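Local coordinates for FI20010p1 (Drosophila melanogaster, PDB 7CFB), which probably acts as a Tudor-domain scaffold of the piRNA amplification complex in gene silencing, seen here as its first extended Tudor domain without a bound ligand, at residues Tyr65-Ile76 and Asp148-Cys159; Thr175-Glu183 and Ser187-Ile195. All blocks are in the same frame, centred on the assembly; numbering follows the deposited sequence.

In the fold
Contact 1 and contact 2 follow each other along the chain, and their centres lie about 17 Å apart. They meet in one five-stranded mixed sheet, where strand 157-161 of contact 1 runs parallel to strand 189-194 of contact 2. At the seam R158 O lies 3.0 Å from L189 N, a probable hydrogen bond, while C159 SG packs at 3.6 Å on A191 CB. Strand 49-57 lies between strands 64-67 and 176-184, so the contacts are also linked through it, the first and last strands of the sheet being paired. Contact 1 also reaches away from this sheet, through the turn and the helix that follow strand 64-67. No ligand is bound in this apo model.

Contact 1: Tyr65-Ile76 and Asp148-Cys159; sequences YVAKWDESSDRI and DIKRLPAQAIRC
Backbone pairing joins V66 and I157 in an antiparallel hydrogen-bonded pair, with V66 N to I157 O at 3.0 Å and I157 N to V66 O at 2.8 Å. Beyond the strands a side chain takes over: Q155 OE1 accepts from W69 N at 3.0 Å, nearly along the C=O axis but bent at the hydrogen (136°). Water 2 also donates to this oxygen, and water 1 bridges K68 N and Q155 O.

Aromatic packing uses the same glutamine. Its chi1 (-65°) puts CG over one face of the W69 six-membered ring, a CH-pi contact 3.8 Å from the centroid, and the chi2 bend turns the amide so that OE1 comes to W69 N. The Y65 ring slants across the R158 chain, almost perpendicular to the guanidinium; the NH2 to OH bond is weak, and D61 is the stronger partner of R158.

Charge closes the far end. R75 grips D148 side-on, NE to OD2 at 2.8 Å and NH2 to OD1 at 2.9 Å, the two planes only 23° apart, while I149 CD1 sits over one guanidinium face. Nearby, I76 CG1 meets L152 CD1 at 3.8 Å.

The strand pair belongs to the five-stranded sheet, probably the SN-like half flanking the Tudor core in extended Tudor domains, whose chain runs between the segments.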
loop_
_atom_site.group_PDB
_atom_site.type_symbol
_atom_site.label_atom_id
_atom_site.label_comp_id
_atom_site.label_asym_id
_atom_site.label_seq_id
_atom_site.Cartn_x
_atom_site.Cartn_y
_atom_site.Cartn_z
ATOM N N TYR A 65 -5.197 -2.777 7.879
ATOM C CA TYR A 65 -3.917 -2.049 7.745
ATOM C C TYR A 65 -4.094 -0.587 8.148
ATOM O O TYR A 65 -5.060 0.021 7.769
ATOM C CB TYR A 65 -3.374 -2.212 6.334
ATOM C CG TYR A 65 -2.860 -3.582 6.008
ATOM C CD1 TYR A 65 -3.706 -4.573 5.560
ATOM C CD2 TYR A 65 -1.522 -3.884 6.130
ATOM C CE1 TYR A 65 -3.243 -5.832 5.254
ATOM C CE2 TYR A 65 -1.038 -5.134 5.824
ATOM C CZ TYR A 65 -1.902 -6.111 5.386
ATOM O OH TYR A 65 -1.443 -7.339 5.092
ATOM N N VAL A 66 -3.139 -0.065 8.906
ATOM C CA VAL A 66 -3.160 1.355 9.336
ATOM C C VAL A 66 -1.896 2.042 8.832
ATOM O O VAL A 66 -0.885 1.384 8.729
ATOM C CB VAL A 66 -3.364 1.529 10.846
ATOM C CG1 VAL A 66 -4.736 1.069 11.272
ATOM C CG2 VAL A 66 -2.292 0.840 11.648
ATOM N N ALA A 67 -2.020 3.308 8.462
ATOM C CA ALA A 67 -0.894 4.094 7.927
ATOM C C ALA A 67 -0.837 5.460 8.586
ATOM O O ALA A 67 -1.847 6.129 8.642
ATOM C CB ALA A 67 -1.015 4.211 6.442
ATOM N N LYS A 68 0.330 5.815 9.082
ATOM C CA LYS A 68 0.514 7.136 9.708
ATOM C C LYS A 68 0.403 8.253 8.675
ATOM O O LYS A 68 -0.221 9.207 8.982
ATOM C CB LYS A 68 1.775 7.180 10.557
ATOM C CG LYS A 68 1.515 7.097 12.045
ATOM C CD LYS A 68 0.819 8.299 12.542
ATOM C CE LYS A 68 0.937 8.523 14.026
ATOM N NZ LYS A 68 0.060 9.631 14.441
ATOM N N TRP A 69 0.993 8.101 7.491
ATOM C CA TRP A 69 0.962 9.164 6.452
ATOM C C TRP A 69 1.442 10.475 7.069
ATOM O O TRP A 69 0.808 11.485 6.882
ATOM C CB TRP A 69 -0.408 9.290 5.778
ATOM C CG TRP A 69 -0.677 8.222 4.774
ATOM C CD1 TRP A 69 -1.630 7.263 4.846
ATOM C CD2 TRP A 69 0.032 7.976 3.556
ATOM N NE1 TRP A 69 -1.570 6.452 3.759
ATOM C CE2 TRP A 69 -0.556 6.857 2.956
ATOM C CE3 TRP A 69 1.099 8.591 2.912
ATOM C CZ2 TRP A 69 -0.134 6.351 1.741
ATOM C CZ3 TRP A 69 1.542 8.067 1.727
ATOM C CH2 TRP A 69 0.926 6.973 1.149
ATOM N N ASP A 70 2.534 10.400 7.857
ATOM C CA ASP A 70 3.221 11.541 8.541
ATOM C C ASP A 70 4.096 12.366 7.579
ATOM O O ASP A 70 4.604 11.806 6.564
ATOM C CB ASP A 70 4.113 11.072 9.688
ATOM C CG ASP A 70 5.546 10.726 9.308
ATOM O OD1 ASP A 70 5.786 10.235 8.189
ATOM O OD2 ASP A 70 6.405 10.920 10.161
ATOM N N GLU A 71 4.393 13.603 7.994
ATOM C CA GLU A 71 5.088 14.621 7.166
ATOM C C GLU A 71 6.349 14.015 6.536
ATOM O O GLU A 71 6.672 14.405 5.478
ATOM C CB GLU A 71 5.283 15.939 7.908
ATOM C CG GLU A 71 4.083 16.865 7.818
ATOM C CD GLU A 71 3.680 17.338 6.431
ATOM O OE1 GLU A 71 2.488 17.568 6.206
ATOM O OE2 GLU A 71 4.573 17.480 5.584
ATOM N N SER A 72 7.003 13.036 7.159
ATOM C CA SER A 72 8.172 12.303 6.614
ATOM C C SER A 72 7.838 11.487 5.354
ATOM O O SER A 72 8.746 11.162 4.642
ATOM C CB SER A 72 8.830 11.475 7.664
ATOM O OG SER A 72 8.070 10.341 7.992
ATOM N N SER A 73 6.569 11.165 5.122
ATOM C CA SER A 73 6.051 10.439 3.938
ATOM C C SER A 73 5.684 11.423 2.817
ATOM O O SER A 73 5.192 10.979 1.804
ATOM C CB SER A 73 4.866 9.610 4.325
ATOM O OG SER A 73 3.732 10.402 4.540
ATOM N N ASP A 74 6.019 12.699 2.964
ATOM C CA ASP A 74 5.582 13.736 2.000
ATOM C C ASP A 74 6.003 13.402 0.567
ATOM O O ASP A 74 5.183 13.586 -0.300
ATOM C CB ASP A 74 6.078 15.119 2.413
ATOM C CG ASP A 74 5.477 16.241 1.595
ATOM O OD1 ASP A 74 4.351 16.599 1.867
ATOM O OD2 ASP A 74 6.137 16.703 0.664
ATOM N N ARG A 75 7.188 12.867 0.349
ATOM C CA ARG A 75 7.621 12.554 -1.034
ATOM C C ARG A 75 6.702 11.500 -1.666
ATOM O O ARG A 75 6.471 11.600 -2.847
ATOM C CB ARG A 75 9.097 12.197 -1.083
ATOM C CG ARG A 75 10.001 13.352 -0.696
ATOM C CD ARG A 75 10.492 14.128 -1.888
ATOM N NE ARG A 75 11.493 13.425 -2.634
ATOM C CZ ARG A 75 11.894 13.794 -3.820
ATOM N NH1 ARG A 75 11.338 14.841 -4.380
ATOM N NH2 ARG A 75 12.831 13.127 -4.445
ATOM N N ILE A 76 6.261 10.509 -0.892
ATOM C CA ILE A 76 5.337 9.468 -1.413
ATOM C C ILE A 76 4.033 10.158 -1.791
ATOM O O ILE A 76 3.535 9.890 -2.845
ATOM C CB ILE A 76 5.090 8.360 -0.383
ATOM C CG1 ILE A 76 6.384 7.704 0.092
ATOM C CG2 ILE A 76 4.082 7.361 -0.917
ATOM C CD1 ILE A 76 6.248 7.006 1.410
ATOM N N ASP A 148 15.503 8.306 -2.627
ATOM C CA ASP A 148 14.947 8.679 -1.315
ATOM C C ASP A 148 13.530 8.119 -1.165
ATOM O O ASP A 148 13.224 7.650 -0.102
ATOM C CB ASP A 148 15.064 10.182 -1.066
ATOM C CG ASP A 148 14.151 11.040 -1.912
ATOM O OD1 ASP A 148 14.294 11.002 -3.111
ATOM O OD2 ASP A 148 13.275 11.644 -1.365
ATOM N N ILE A 149 12.703 8.194 -2.200
ATOM C CA ILE A 149 11.299 7.712 -2.131
ATOM C C ILE A 149 11.296 6.193 -2.030
ATOM O O ILE A 149 10.561 5.658 -1.269
ATOM C CB ILE A 149 10.497 8.249 -3.324
ATOM C CG1 ILE A 149 10.830 9.719 -3.556
ATOM C CG2 ILE A 149 9.017 8.024 -3.094
ATOM C CD1 ILE A 149 9.713 10.544 -4.059
ATOM N N LYS A 150 12.178 5.576 -2.778
ATOM C CA LYS A 150 12.269 4.117 -2.833
ATOM C C LYS A 150 12.572 3.592 -1.426
ATOM O O LYS A 150 11.974 2.623 -1.047
ATOM C CB LYS A 150 13.341 3.770 -3.861
ATOM C CG LYS A 150 13.674 2.300 -4.022
ATOM C CD LYS A 150 14.286 1.964 -5.343
ATOM C CE LYS A 150 15.637 1.315 -5.195
ATOM N NZ LYS A 150 16.009 0.511 -6.376
ATOM N N ARG A 151 13.432 4.284 -0.686
ATOM C CA ARG A 151 13.938 3.855 0.642
ATOM C C ARG A 151 13.002 4.208 1.795
ATOM O O ARG A 151 13.294 3.794 2.874
ATOM C CB ARG A 151 15.345 4.403 0.869
ATOM C CG ARG A 151 16.426 3.672 0.095
ATOM C CD ARG A 151 17.746 4.392 0.188
ATOM N NE ARG A 151 18.785 3.792 -0.599
ATOM C CZ ARG A 151 19.519 2.780 -0.222
ATOM N NH1 ARG A 151 19.320 2.227 0.955
ATOM N NH2 ARG A 151 20.438 2.304 -1.026
ATOM N N LEU A 152 11.932 4.948 1.552
ATOM C CA LEU A 152 11.008 5.320 2.644
ATOM C C LEU A 152 10.231 4.108 3.171
ATOM O O LEU A 152 9.914 3.247 2.406
ATOM C CB LEU A 152 10.082 6.429 2.165
ATOM C CG LEU A 152 10.740 7.797 2.063
ATOM C CD1 LEU A 152 9.830 8.763 1.342
ATOM C CD2 LEU A 152 11.102 8.328 3.434
ATOM N N PRO A 153 9.884 4.044 4.466
ATOM C CA PRO A 153 9.152 2.911 5.016
ATOM C C PRO A 153 7.743 2.710 4.436
ATOM O O PRO A 153 7.092 3.637 4.125
ATOM C CB PRO A 153 9.012 3.254 6.497
ATOM C CG PRO A 153 10.098 4.243 6.747
ATOM C CD PRO A 153 10.203 5.035 5.468
ATOM N N ALA A 154 7.338 1.459 4.317
ATOM C CA ALA A 154 5.997 1.141 3.815
ATOM C C ALA A 154 5.015 1.736 4.803
ATOM O O ALA A 154 5.171 1.518 5.959
ATOM C CB ALA A 154 5.835 -0.350 3.721
ATOM N N GLN A 155 4.051 2.470 4.308
ATOM C CA GLN A 155 3.030 3.114 5.152
ATOM C C GLN A 155 2.098 2.096 5.810
ATOM O O GLN A 155 1.706 2.320 6.922
ATOM C CB GLN A 155 2.280 4.166 4.343
ATOM C CG GLN A 155 3.184 5.309 3.917
ATOM C CD GLN A 155 3.734 6.016 5.124
ATOM O OE1 GLN A 155 3.007 6.602 5.884
ATOM N NE2 GLN A 155 5.027 5.950 5.311
ATOM N N ALA A 156 1.758 1.032 5.101
ATOM C CA ALA A 156 0.723 0.108 5.602
ATOM C C ALA A 156 1.251 -0.880 6.639
ATOM O O ALA A 156 2.027 -1.725 6.302
ATOM C CB ALA A 156 0.036 -0.565 4.457
ATOM N N ILE A 157 0.730 -0.770 7.850
ATOM C CA ILE A 157 1.123 -1.661 8.974
ATOM C C ILE A 157 -0.013 -2.649 9.257
ATOM O O ILE A 157 -1.109 -2.222 9.490
ATOM C CB ILE A 157 1.504 -0.864 10.230
ATOM C CG1 ILE A 157 2.541 0.215 9.949
ATOM C CG2 ILE A 157 1.961 -1.809 11.309
ATOM C CD1 ILE A 157 3.817 -0.315 9.411
ATOM N N ARG A 158 0.300 -3.933 9.246
ATOM C CA ARG A 158 -0.700 -4.997 9.495
ATOM C C ARG A 158 -1.221 -4.833 10.916
ATOM O O ARG A 158 -0.450 -4.579 11.799
ATOM C CB ARG A 158 -0.075 -6.365 9.235
ATOM C CG ARG A 158 -1.060 -7.514 9.155
ATOM C CD ARG A 158 -0.472 -8.769 8.545
ATOM N NE ARG A 158 -1.357 -9.855 8.911
ATOM C CZ ARG A 158 -2.213 -10.464 8.110
ATOM N NH1 ARG A 158 -2.977 -11.424 8.586
ATOM N NH2 ARG A 158 -2.315 -10.122 6.843
ATOM N N CYS A 159 -2.521 -4.952 11.063
ATOM C CA CYS A 159 -3.180 -4.713 12.348
ATOM C C CYS A 159 -4.364 -5.654 12.558
ATOM O O CYS A 159 -5.252 -5.672 11.738
ATOM C CB CYS A 159 -3.697 -3.286 12.309
ATOM S SG CYS A 159 -4.330 -2.673 13.876
HETATM O O HOH W 1 2.282 4.229 8.997
HETATM O O HOH W 2 4.286 7.852 7.991
#

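Contact 2: Thr175-Glu183 and Ser187-Ile195; sequences TYIKIRVHE and STLVAEPVI
Opposite V190 stand two residues, H182 and E183, forming a classic beta bulge that shifts the register by one residue in this antiparallel beta hairpin. V190 O receives both amides: E183 N at 3.0 Å, in the carbonyl plane on a lone pair, and H182 N in a weak, bent bond. V190 N returns a bond to E183 O. At R180 and E192 the pairing is regular, with R180 N to E192 O at 2.7 Å and E192 N to R180 O at 2.9 Å.

On the face carrying I179, V181, A191 and P193, I179 CD1 reaches A191 CB at 3.7 Å. CG1 of I179 stands between its backbone N and carbonyl carbon (chi1 52°), and the onward chain sends CD1 toward A191 on the partner strand. L189 and A191 also touch C159 of the next strand, which ties the hairpin into the sheet of the extended Tudor domain.

The other face carries K178, R180, E183, V190, E192 and V194. The E183 chain runs along V190 in the same direction, whereas R180 passes square across V194, its CG 3.5 Å from V194 CG1. R180 and E192 have opposite charges, but their charged atoms do not touch. The imidazole of H182 makes a weak bond from ND1 back to R180 O, which meets the ring edge in its plane, and H182 CE1 approaches E192 OE1 at 3.2 Å.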
loop_
_atom_site.group_PDB
_atom_site.type_symbol
_atom_site.label_atom_id
_atom_site.label_comp_id
_atom_site.label_asym_id
_atom_site.label_seq_id
_atom_site.Cartn_x
_atom_site.Cartn_y
_atom_site.Cartn_z
ATOM N N THR A 175 -10.047 6.877 5.770
ATOM C CA THR A 175 -10.418 7.938 6.726
ATOM C C THR A 175 -9.478 7.852 7.927
ATOM O O THR A 175 -8.888 6.805 8.130
ATOM C CB THR A 175 -11.878 7.867 7.178
ATOM O OG1 THR A 175 -12.049 6.725 7.995
ATOM C CG2 THR A 175 -12.860 7.842 6.032
ATOM N N TYR A 176 -9.318 8.950 8.649
ATOM C CA TYR A 176 -8.497 8.945 9.875
ATOM C C TYR A 176 -9.309 8.351 11.023
ATOM O O TYR A 176 -10.443 8.708 11.189
ATOM C CB TYR A 176 -7.989 10.340 10.226
ATOM C CG TYR A 176 -6.875 10.843 9.361
ATOM C CD1 TYR A 176 -5.561 10.590 9.677
ATOM C CD2 TYR A 176 -7.138 11.576 8.229
ATOM C CE1 TYR A 176 -4.536 11.041 8.877
ATOM C CE2 TYR A 176 -6.126 12.041 7.423
ATOM C CZ TYR A 176 -4.822 11.778 7.751
ATOM O OH TYR A 176 -3.833 12.235 6.955
ATOM N N ILE A 177 -8.698 7.450 11.773
ATOM C CA ILE A 177 -9.329 6.825 12.962
ATOM C C ILE A 177 -8.375 6.922 14.146
ATOM O O ILE A 177 -7.235 7.300 13.958
ATOM C CB ILE A 177 -9.720 5.360 12.710
ATOM C CG1 ILE A 177 -8.523 4.453 12.456
ATOM C CG2 ILE A 177 -10.750 5.245 11.619
ATOM C CD1 ILE A 177 -8.858 2.997 12.527
ATOM N N LYS A 178 -8.882 6.634 15.334
ATOM C CA LYS A 178 -8.023 6.567 16.532
ATOM C C LYS A 178 -8.046 5.123 17.014
ATOM O O LYS A 178 -9.107 4.575 17.086
ATOM C CB LYS A 178 -8.447 7.564 17.609
ATOM C CG LYS A 178 -8.587 9.007 17.155
ATOM C CD LYS A 178 -8.810 9.977 18.279
ATOM C CE LYS A 178 -8.993 11.403 17.801
ATOM N NZ LYS A 178 -7.900 11.871 16.913
ATOM N N ILE A 179 -6.887 4.546 17.271
ATOM C CA ILE A 179 -6.798 3.134 17.716
ATOM C C ILE A 179 -6.040 3.050 19.038
ATOM O O ILE A 179 -5.079 3.753 19.180
ATOM C CB ILE A 179 -6.107 2.259 16.652
ATOM C CG1 ILE A 179 -4.769 2.847 16.225
ATOM C CG2 ILE A 179 -7.011 1.985 15.462
ATOM C CD1 ILE A 179 -3.842 1.855 15.645
ATOM N N ARG A 180 -6.540 2.242 19.964
ATOM C CA ARG A 180 -5.792 1.955 21.203
ATOM C C ARG A 180 -4.872 0.797 20.849
ATOM O O ARG A 180 -5.372 -0.248 20.550
ATOM C CB ARG A 180 -6.646 1.502 22.385
ATOM C CG ARG A 180 -8.029 2.105 22.466
ATOM C CD ARG A 180 -8.691 1.703 23.759
ATOM N NE ARG A 180 -9.743 2.644 24.068
ATOM C CZ ARG A 180 -9.644 3.576 24.983
ATOM N NH1 ARG A 180 -8.550 3.657 25.700
ATOM N NH2 ARG A 180 -10.645 4.394 25.196
ATOM N N VAL A 181 -3.578 1.002 20.936
ATOM C CA VAL A 181 -2.612 -0.055 20.572
ATOM C C VAL A 181 -2.424 -1.004 21.757
ATOM O O VAL A 181 -1.887 -0.594 22.734
ATOM C CB VAL A 181 -1.303 0.619 20.145
ATOM C CG1 VAL A 181 -0.288 -0.341 19.592
ATOM C CG2 VAL A 181 -1.565 1.755 19.192
ATOM N N HIS A 182 -3.013 -2.184 21.692
ATOM C CA HIS A 182 -2.806 -3.209 22.741
ATOM C C HIS A 182 -1.413 -3.814 22.630
ATOM O O HIS A 182 -0.778 -3.980 23.624
ATOM C CB HIS A 182 -3.846 -4.323 22.643
ATOM C CG HIS A 182 -5.221 -3.955 23.077
ATOM N ND1 HIS A 182 -5.864 -2.848 22.619
ATOM C CD2 HIS A 182 -6.090 -4.578 23.888
ATOM C CE1 HIS A 182 -7.048 -2.776 23.150
ATOM N NE2 HIS A 182 -7.202 -3.819 23.923
ATOM N N GLU A 183 -1.010 -4.222 21.440
ATOM C CA GLU A 183 0.318 -4.828 21.306
ATOM C C GLU A 183 0.993 -4.353 20.034
ATOM O O GLU A 183 0.348 -4.181 19.039
ATOM C CB GLU A 183 0.258 -6.347 21.180
ATOM C CG GLU A 183 -0.480 -7.028 22.295
ATOM C CD GLU A 183 -0.761 -8.496 22.064
ATOM O OE1 GLU A 183 0.091 -9.179 21.494
ATOM O OE2 GLU A 183 -1.819 -8.930 22.455
ATOM N N SER A 187 6.081 -6.307 14.034
ATOM C CA SER A 187 5.804 -6.535 12.606
ATOM C C SER A 187 4.325 -6.227 12.413
ATOM O O SER A 187 3.967 -5.661 11.420
ATOM C CB SER A 187 6.181 -7.907 12.206
ATOM O OG SER A 187 5.589 -8.844 13.082
ATOM N N THR A 188 3.539 -6.513 13.435
ATOM C CA THR A 188 2.071 -6.355 13.370
ATOM C C THR A 188 1.542 -5.717 14.642
ATOM O O THR A 188 2.243 -5.661 15.614
ATOM C CB THR A 188 1.331 -7.681 13.141
ATOM O OG1 THR A 188 1.298 -8.436 14.340
ATOM C CG2 THR A 188 1.914 -8.540 12.047
ATOM N N LEU A 189 0.300 -5.291 14.600
ATOM C CA LEU A 189 -0.299 -4.602 15.744
ATOM C C LEU A 189 -1.581 -5.294 16.175
ATOM O O LEU A 189 -2.253 -5.893 15.370
ATOM C CB LEU A 189 -0.690 -3.185 15.328
ATOM C CG LEU A 189 0.372 -2.251 14.777
ATOM C CD1 LEU A 189 -0.252 -0.924 14.409
ATOM C CD2 LEU A 189 1.485 -2.046 15.779
ATOM N N VAL A 190 -1.858 -5.193 17.455
ATOM C CA VAL A 190 -3.185 -5.567 17.972
ATOM C C VAL A 190 -3.728 -4.244 18.476
ATOM O O VAL A 190 -3.159 -3.705 19.382
ATOM C CB VAL A 190 -3.112 -6.646 19.057
ATOM C CG1 VAL A 190 -4.449 -6.822 19.726
ATOM C CG2 VAL A 190 -2.601 -7.957 18.508
ATOM N N ALA A 191 -4.754 -3.738 17.827
ATOM C CA ALA A 191 -5.320 -2.430 18.187
ATOM C C ALA A 191 -6.848 -2.471 18.186
ATOM O O ALA A 191 -7.420 -3.229 17.474
ATOM C CB ALA A 191 -4.824 -1.389 17.231
ATOM N N GLU A 192 -7.444 -1.613 18.988
ATOM C CA GLU A 192 -8.905 -1.507 19.114
ATOM C C GLU A 192 -9.293 -0.107 18.659
ATOM O O GLU A 192 -8.755 0.820 19.168
ATOM C CB GLU A 192 -9.250 -1.799 20.569
ATOM C CG GLU A 192 -10.547 -1.199 21.018
ATOM C CD GLU A 192 -10.986 -1.674 22.384
ATOM O OE1 GLU A 192 -10.195 -2.264 23.066
ATOM O OE2 GLU A 192 -12.106 -1.431 22.732
ATOM N N PRO A 193 -10.178 0.086 17.678
ATOM C CA PRO A 193 -10.514 1.418 17.279
ATOM C C PRO A 193 -11.352 2.110 18.347
ATOM O O PRO A 193 -12.078 1.466 19.019
ATOM C CB PRO A 193 -11.321 1.222 16.006
ATOM C CG PRO A 193 -11.866 -0.146 16.127
ATOM C CD PRO A 193 -10.832 -0.924 16.892
ATOM N N VAL A 194 -11.176 3.409 18.471
ATOM C CA VAL A 194 -12.018 4.187 19.403
ATOM C C VAL A 194 -13.085 4.822 18.519
ATOM O O VAL A 194 -12.754 5.328 17.454
ATOM C CB VAL A 194 -11.221 5.165 20.276
ATOM C CG1 VAL A 194 -10.106 4.447 20.989
ATOM C CG2 VAL A 194 -10.663 6.313 19.491
ATOM N N ILE A 195 -14.328 4.621 18.924
ATOM C CA ILE A 195 -15.553 4.993 18.160
ATOM C C ILE A 195 -15.662 6.509 18.009
ATOM O O ILE A 195 -15.607 6.960 16.854
ATOM C CB ILE A 195 -16.777 4.364 18.844
ATOM C CG1 ILE A 195 -16.933 4.880 20.274
ATOM C CG2 ILE A 195 -16.674 2.851 18.830
ATOM C CD1 ILE A 195 -18.225 4.484 20.952
#